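Side-chain contacts in aeromonas extracellular serine protease (Aeromonas sobria, PDB 3WQB), which cleaves peptide bonds that follow paired basic residues, one of them lysine, and probably acts as a virulence factor by attacking host plasma proteins: residues A[484-489]-A[526-531]; A[504-509]-A[552-557]. The protein carries 1 engineered substitution. All coordinates share one frame; numbering follows the deposited sequence.

Contact 1 of 2, residues A[484-489]-A[526-531]; sequences QRLPDL and KGLRDM. With CA (calcium ion), chain D.
With CG of Leu-486 anti to its carbonyl carbon (chi1 -72°) and CG of Leu-528 turned the same way on its own backbone (chi1 -56°), the two leucines bring their branched ends together. CD2 of Leu-486 meets CD2 of Leu-528 at 3.9 Å, and the two side chains pass each other at a slant. The same CD2 lies 3.8 Å from CA of Gly-527, while CD1 reaches over the peptide that follows, 4.0 Å from Gly-527 O. Leu-486 therefore does all the touching on its side, and it rests on bare backbone as much as on a side chain. Leu-481 of strand 471-482 packs against both leucines and joins them into one buried apolar cluster.

Arg-485 and Asp-488 flank the leucine with a polar pair. Arg-485 grips Asp-488 side-on, with both donors directed at a single oxygen: NE lies 2.9 Å from OD2 and NH2 3.2 Å from it, the NE bond being the straighter at 157°. OD2 is met on its syn side and lies close to the guanidinium plane, and it also binds the calcium ion at 2.3 Å. The arginine and the ion probably share the negative charge of the carboxylate. Arg-559 forms a salt bridge with OD1, and Gly-557 O takes a bond from Arg-485 NH1 that helps to fix the guanidinium.

The 3-10 turn 486-488 directs Leu-486 toward segment 526-531 and Asp-488 to the metal. Asp-454, Asp-553, Ala-555, Asn-578 and Asn-579 complete the site. The arrangement belongs to the calcium-binding end of the beta-sandwich P-domain of the furin-like proteases.

Contact 2 of 2, residues A[504-509]-A[552-557]; sequences LSPFNS and TDVANG. With CA (calcium ion), chain D.
Asp-553 OD1 is gripped by both the calcium ion, at 2.5 Å, and the backbone N of Ala-555, at 3.2 Å, the latter in a nearly straight bond (173°) that makes an Asx turn. OD2 of the same carboxylate also binds the ion, so the ligand is bidentate, and His-483 NE2 hydrogen-bonds to OD2 from outside the two segments. Within the turn, Ala-555 O also binds the metal, 2.3 Å away.

Facing the turn, segment 504-509 offers an apolar surface. CG of Phe-507 lies anti to the carbonyl carbon (chi1 -46°), which carries the ring across to Ala-555, whose CB sits at the ring edge, near its plane and 3.6 Å from CE1. CG2 of Val-554 lies 3.8 Å from CB of Pro-506, and the two side chains cross at about a right angle. Phe-507 is itself backed by its neighbour, since CB of Pro-506 stands over the centre of one ring face. Val-381 of strand 379-384 packs on both Phe-507 and Val-554. Within the loop, ND2 of Asn-508 donates to Ser-505 O at 2.9 Å, in the carbonyl plane, bracing the bend that carries the proline and the ring.

An Asx turn at the end of strand 545-553 thus supplies two residues of the P-domain calcium site, while Val-554 and Ala-555 pack on the 504-509 loop.

In the fold
Reading from the N terminus, the chain leaves strand 471-482, passes through 484-489, and returns at 526-531 to touch 484-489, so contact 1 closes a loop that contains strands 489-494 and 500-502 and helix 512-520. Segment 504-509 lies inside that loop, but its partner 552-557 takes in the end of strand 545-553 and the loop beyond, past segment 526-531, so the two contacts cross rather than nest. Their centres are about 10 Å apart, and both include ligands of the same calcium ion. They also meet directly through Pro-487 O and Phe-507 N, 2.7 Å apart and probably hydrogen-bonded. Together they tie strands of two antiparallel sheets of the P-domain to the loops around the metal.

Contact 1 of 2, residues A[484-489]-A[526-531]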
loop_
_atom_site.group_PDB
_atom_site.type_symbol
_atom_site.label_atom_id
_atom_site.label_comp_id
_atom_site.label_asym_id
_atom_site.label_seq_id
_atom_site.Cartn_x
_atom_site.Cartn_y
_atom_site.Cartn_z
ATOM N N GLN A 484 -9.488 -20.107 16.102
ATOM C CA GLN A 484 -9.168 -21.188 15.173
ATOM C C GLN A 484 -9.553 -20.947 13.704
ATOM O O GLN A 484 -9.119 -21.690 12.830
ATOM C CB GLN A 484 -9.793 -22.505 15.648
ATOM C CG GLN A 484 -9.258 -23.043 16.962
ATOM C CD GLN A 484 -10.143 -24.138 17.524
ATOM O OE1 GLN A 484 -11.375 -24.071 17.438
ATOM N NE2 GLN A 484 -9.518 -25.157 18.101
ATOM N N ARG A 485 -10.376 -19.937 13.441
ATOM C CA ARG A 485 -10.742 -19.567 12.069
ATOM C C ARG A 485 -10.786 -18.047 11.909
ATOM O O ARG A 485 -11.847 -17.418 11.905
ATOM C CB ARG A 485 -12.051 -20.236 11.637
ATOM C CG ARG A 485 -12.365 -20.027 10.165
ATOM C CD ARG A 485 -13.458 -20.954 9.648
ATOM N NE ARG A 485 -14.784 -20.534 10.087
ATOM C CZ ARG A 485 -15.913 -20.806 9.440
ATOM N NH1 ARG A 485 -15.897 -21.530 8.316
ATOM N NH2 ARG A 485 -17.065 -20.347 9.922
ATOM N N LEU A 486 -9.601 -17.465 11.754
ATOM C CA LEU A 486 -9.436 -16.011 11.796
ATOM C C LEU A 486 -10.389 -15.178 10.942
ATOM O O LEU A 486 -10.842 -14.135 11.401
ATOM C CB LEU A 486 -7.981 -15.600 11.518
ATOM C CG LEU A 486 -6.987 -15.896 12.645
ATOM C CD1 LEU A 486 -5.566 -15.770 12.135
ATOM C CD2 LEU A 486 -7.219 -14.992 13.854
ATOM N N PRO A 487 -10.709 -15.627 9.705
ATOM C CA PRO A 487 -11.594 -14.786 8.893
ATOM C C PRO A 487 -13.030 -14.675 9.415
ATOM O O PRO A 487 -13.788 -13.882 8.890
ATOM C CB PRO A 487 -11.544 -15.446 7.504
ATOM C CG PRO A 487 -10.227 -16.155 7.502
ATOM C CD PRO A 487 -10.104 -16.697 8.893
ATOM N N ASP A 488 -13.382 -15.419 10.464
ATOM C CA ASP A 488 -14.673 -15.218 11.122
ATOM C C ASP A 488 -14.758 -13.891 11.865
ATOM O O ASP A 488 -15.847 -13.466 12.237
ATOM C CB ASP A 488 -14.964 -16.352 12.111
ATOM C CG ASP A 488 -15.351 -17.651 11.426
ATOM O OD1 ASP A 488 -15.452 -17.668 10.182
ATOM O OD2 ASP A 488 -15.550 -18.653 12.150
ATOM N N LEU A 489 -13.618 -13.247 12.096
ATOM C CA LEU A 489 -13.575 -12.103 13.000
ATOM C C LEU A 489 -13.790 -10.751 12.337
ATOM O O LEU A 489 -13.171 -10.416 11.315
ATOM C CB LEU A 489 -12.280 -12.105 13.819
ATOM C CG LEU A 489 -12.029 -13.356 14.666
ATOM C CD1 LEU A 489 -10.702 -13.213 15.351
ATOM C CD2 LEU A 489 -13.144 -13.610 15.683
ATOM N N LYS A 526 -1.995 -19.574 15.804
ATOM C CA LYS A 526 -2.928 -19.686 16.921
ATOM C C LYS A 526 -3.962 -18.577 16.858
ATOM O O LYS A 526 -5.075 -18.706 17.383
ATOM C CB LYS A 526 -2.175 -19.571 18.244
ATOM C CG LYS A 526 -1.344 -20.784 18.623
ATOM C CD LYS A 526 -1.037 -20.755 20.115
ATOM C CE LYS A 526 -2.308 -20.915 20.950
ATOM N NZ LYS A 526 -2.220 -20.205 22.254
ATOM N N GLY A 527 -3.579 -17.481 16.212
ATOM C CA GLY A 527 -4.422 -16.303 16.125
ATOM C C GLY A 527 -3.594 -15.098 15.728
ATOM O O GLY A 527 -2.686 -15.199 14.908
ATOM N N LEU A 528 -3.910 -13.956 16.318
ATOM C CA LEU A 528 -3.197 -12.716 16.034
ATOM C C LEU A 528 -2.188 -12.465 17.130
ATOM O O LEU A 528 -2.478 -12.707 18.297
ATOM C CB LEU A 528 -4.173 -11.539 15.975
ATOM C CG LEU A 528 -5.345 -11.612 14.990
ATOM C CD1 LEU A 528 -6.133 -10.312 15.034
ATOM C CD2 LEU A 528 -4.868 -11.916 13.576
ATOM N N ARG A 529 -1.009 -11.989 16.743
ATOM C CA ARG A 529 0.041 -11.628 17.694
ATOM C C ARG A 529 0.577 -10.254 17.302
ATOM O O ARG A 529 1.326 -10.129 16.326
ATOM C CB ARG A 529 1.173 -12.670 17.699
ATOM C CG ARG A 529 0.806 -14.047 18.289
ATOM C CD ARG A 529 0.356 -13.932 19.743
ATOM N NE ARG A 529 0.067 -15.225 20.368
ATOM C CZ ARG A 529 -1.117 -15.833 20.333
ATOM N NH1 ARG A 529 -2.145 -15.287 19.692
ATOM N NH2 ARG A 529 -1.277 -16.994 20.945
ATOM N N ASP A 530 0.157 -9.226 18.040
ATOM C CA ASP A 530 0.511 -7.828 17.733
ATOM C C ASP A 530 0.251 -7.486 16.261
ATOM O O ASP A 530 1.076 -6.853 15.594
ATOM C CB ASP A 530 1.974 -7.518 18.089
ATOM C CG ASP A 530 2.253 -7.529 19.584
ATOM O OD1 ASP A 530 1.322 -7.327 20.388
ATOM O OD2 ASP A 530 3.436 -7.725 19.942
ATOM N N MET A 531 -0.889 -7.929 15.743
ATOM C CA MET A 531 -1.252 -7.553 14.386
ATOM C C MET A 531 -1.672 -6.091 14.386
ATOM O O MET A 531 -2.541 -5.696 15.155
ATOM C CB MET A 531 -2.372 -8.417 13.827
ATOM C CG MET A 531 -2.638 -8.065 12.376
ATOM S SD MET A 531 -4.007 -8.926 11.639
ATOM C CE MET A 531 -4.600 -7.675 10.510
HETATM CA CA CA D . -16.991 -19.164 13.919
#

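Contact 2 of 2, residues A[504-509]-A[552-557]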
loop_
_atom_site.group_PDB
_atom_site.type_symbol
_atom_site.label_atom_id
_atom_site.label_comp_id
_atom_site.label_asym_id
_atom_site.label_seq_id
_atom_site.Cartn_x
_atom_site.Cartn_y
_atom_site.Cartn_z
ATOM N N LEU A 504 -10.831 -4.486 10.672
ATOM C CA LEU A 504 -10.692 -5.697 9.888
ATOM C C LEU A 504 -12.070 -6.267 9.600
ATOM O O LEU A 504 -12.815 -6.632 10.506
ATOM C CB LEU A 504 -9.794 -6.723 10.591
ATOM C CG LEU A 504 -9.461 -8.003 9.805
ATOM C CD1 LEU A 504 -8.762 -7.686 8.467
ATOM C CD2 LEU A 504 -8.631 -8.959 10.661
ATOM N N SER A 505 -12.403 -6.285 8.320
ATOM C CA SER A 505 -13.631 -6.869 7.839
ATOM C C SER A 505 -13.469 -8.389 7.779
ATOM O O SER A 505 -12.373 -8.890 7.530
ATOM C CB SER A 505 -13.964 -6.277 6.469
ATOM O OG SER A 505 -12.856 -6.357 5.580
ATOM N N PRO A 506 -14.558 -9.135 8.020
ATOM C CA PRO A 506 -14.457 -10.594 8.034
ATOM C C PRO A 506 -14.372 -11.199 6.629
ATOM O O PRO A 506 -14.591 -10.504 5.624
ATOM C CB PRO A 506 -15.745 -11.028 8.747
ATOM C CG PRO A 506 -16.716 -9.929 8.453
ATOM C CD PRO A 506 -15.904 -8.662 8.402
ATOM N N PHE A 507 -14.045 -12.486 6.567
ATOM C CA PHE A 507 -13.999 -13.249 5.305
ATOM C C PHE A 507 -12.865 -12.753 4.422
ATOM O O PHE A 507 -12.897 -12.839 3.194
ATOM C CB PHE A 507 -15.356 -13.263 4.572
ATOM C CG PHE A 507 -16.525 -13.556 5.480
ATOM C CD1 PHE A 507 -16.408 -14.469 6.533
ATOM C CD2 PHE A 507 -17.742 -12.918 5.286
ATOM C CE1 PHE A 507 -17.489 -14.722 7.379
ATOM C CE2 PHE A 507 -18.825 -13.168 6.128
ATOM C CZ PHE A 507 -18.699 -14.074 7.169
ATOM N N ASN A 508 -11.848 -12.237 5.095
ATOM C CA ASN A 508 -10.606 -11.840 4.461
ATOM C C ASN A 508 -9.725 -13.046 4.139
ATOM O O ASN A 508 -10.150 -14.201 4.296
ATOM C CB ASN A 508 -9.877 -10.874 5.379
ATOM C CG ASN A 508 -9.669 -11.461 6.747
ATOM O OD1 ASN A 508 -8.905 -12.413 6.912
ATOM N ND2 ASN A 508 -10.377 -10.915 7.740
ATOM N N SER A 509 -8.520 -12.771 3.658
ATOM C CA SER A 509 -7.630 -13.804 3.143
ATOM C C SER A 509 -6.766 -14.512 4.186
ATOM O O SER A 509 -5.869 -15.268 3.816
ATOM C CB SER A 509 -6.752 -13.232 2.023
ATOM O OG SER A 509 -5.780 -12.343 2.549
ATOM N N THR A 552 -15.938 -9.694 17.065
ATOM C CA THR A 552 -17.054 -10.642 16.997
ATOM C C THR A 552 -16.742 -11.746 16.003
ATOM O O THR A 552 -16.220 -11.481 14.922
ATOM C CB THR A 552 -18.358 -9.953 16.530
ATOM O OG1 THR A 552 -18.561 -8.736 17.256
ATOM C CG2 THR A 552 -19.551 -10.857 16.777
ATOM N N ASP A 553 -17.062 -12.984 16.375
ATOM C CA ASP A 553 -17.062 -14.105 15.443
ATOM C C ASP A 553 -18.440 -14.126 14.778
ATOM O O ASP A 553 -19.455 -14.296 15.450
ATOM C CB ASP A 553 -16.752 -15.402 16.218
ATOM C CG ASP A 553 -16.843 -16.670 15.359
ATOM O OD1 ASP A 553 -17.610 -16.732 14.370
ATOM O OD2 ASP A 553 -16.146 -17.644 15.696
ATOM N N VAL A 554 -18.467 -13.911 13.466
ATOM C CA VAL A 554 -19.721 -13.678 12.750
ATOM C C VAL A 554 -20.083 -14.786 11.759
ATOM O O VAL A 554 -20.825 -14.541 10.804
ATOM C CB VAL A 554 -19.730 -12.292 12.017
ATOM C CG1 VAL A 554 -19.570 -11.142 13.014
ATOM C CG2 VAL A 554 -18.665 -12.235 10.916
ATOM N N ALA A 555 -19.546 -15.985 11.962
ATOM C CA ALA A 555 -19.850 -17.090 11.042
ATOM C C ALA A 555 -19.617 -18.455 11.648
ATOM O O ALA A 555 -18.601 -18.686 12.305
ATOM C CB ALA A 555 -19.027 -16.955 9.764
ATOM N N ASN A 556 -20.547 -19.374 11.387
ATOM C CA ASN A 556 -20.320 -20.778 11.715
ATOM C C ASN A 556 -20.466 -21.714 10.515
ATOM O O ASN A 556 -20.265 -22.924 10.638
ATOM C CB ASN A 556 -21.191 -21.240 12.896
ATOM C CG ASN A 556 -22.679 -21.086 12.642
ATOM O OD1 ASN A 556 -23.113 -20.635 11.583
ATOM N ND2 ASN A 556 -23.471 -21.450 13.639
ATOM N N GLY A 557 -20.794 -21.154 9.356
ATOM C CA GLY A 557 -20.927 -21.962 8.144
ATOM C C GLY A 557 -19.567 -22.281 7.554
ATOM O O GLY A 557 -18.609 -21.519 7.737
HETATM CA CA CA D . -16.991 -19.164 13.919
#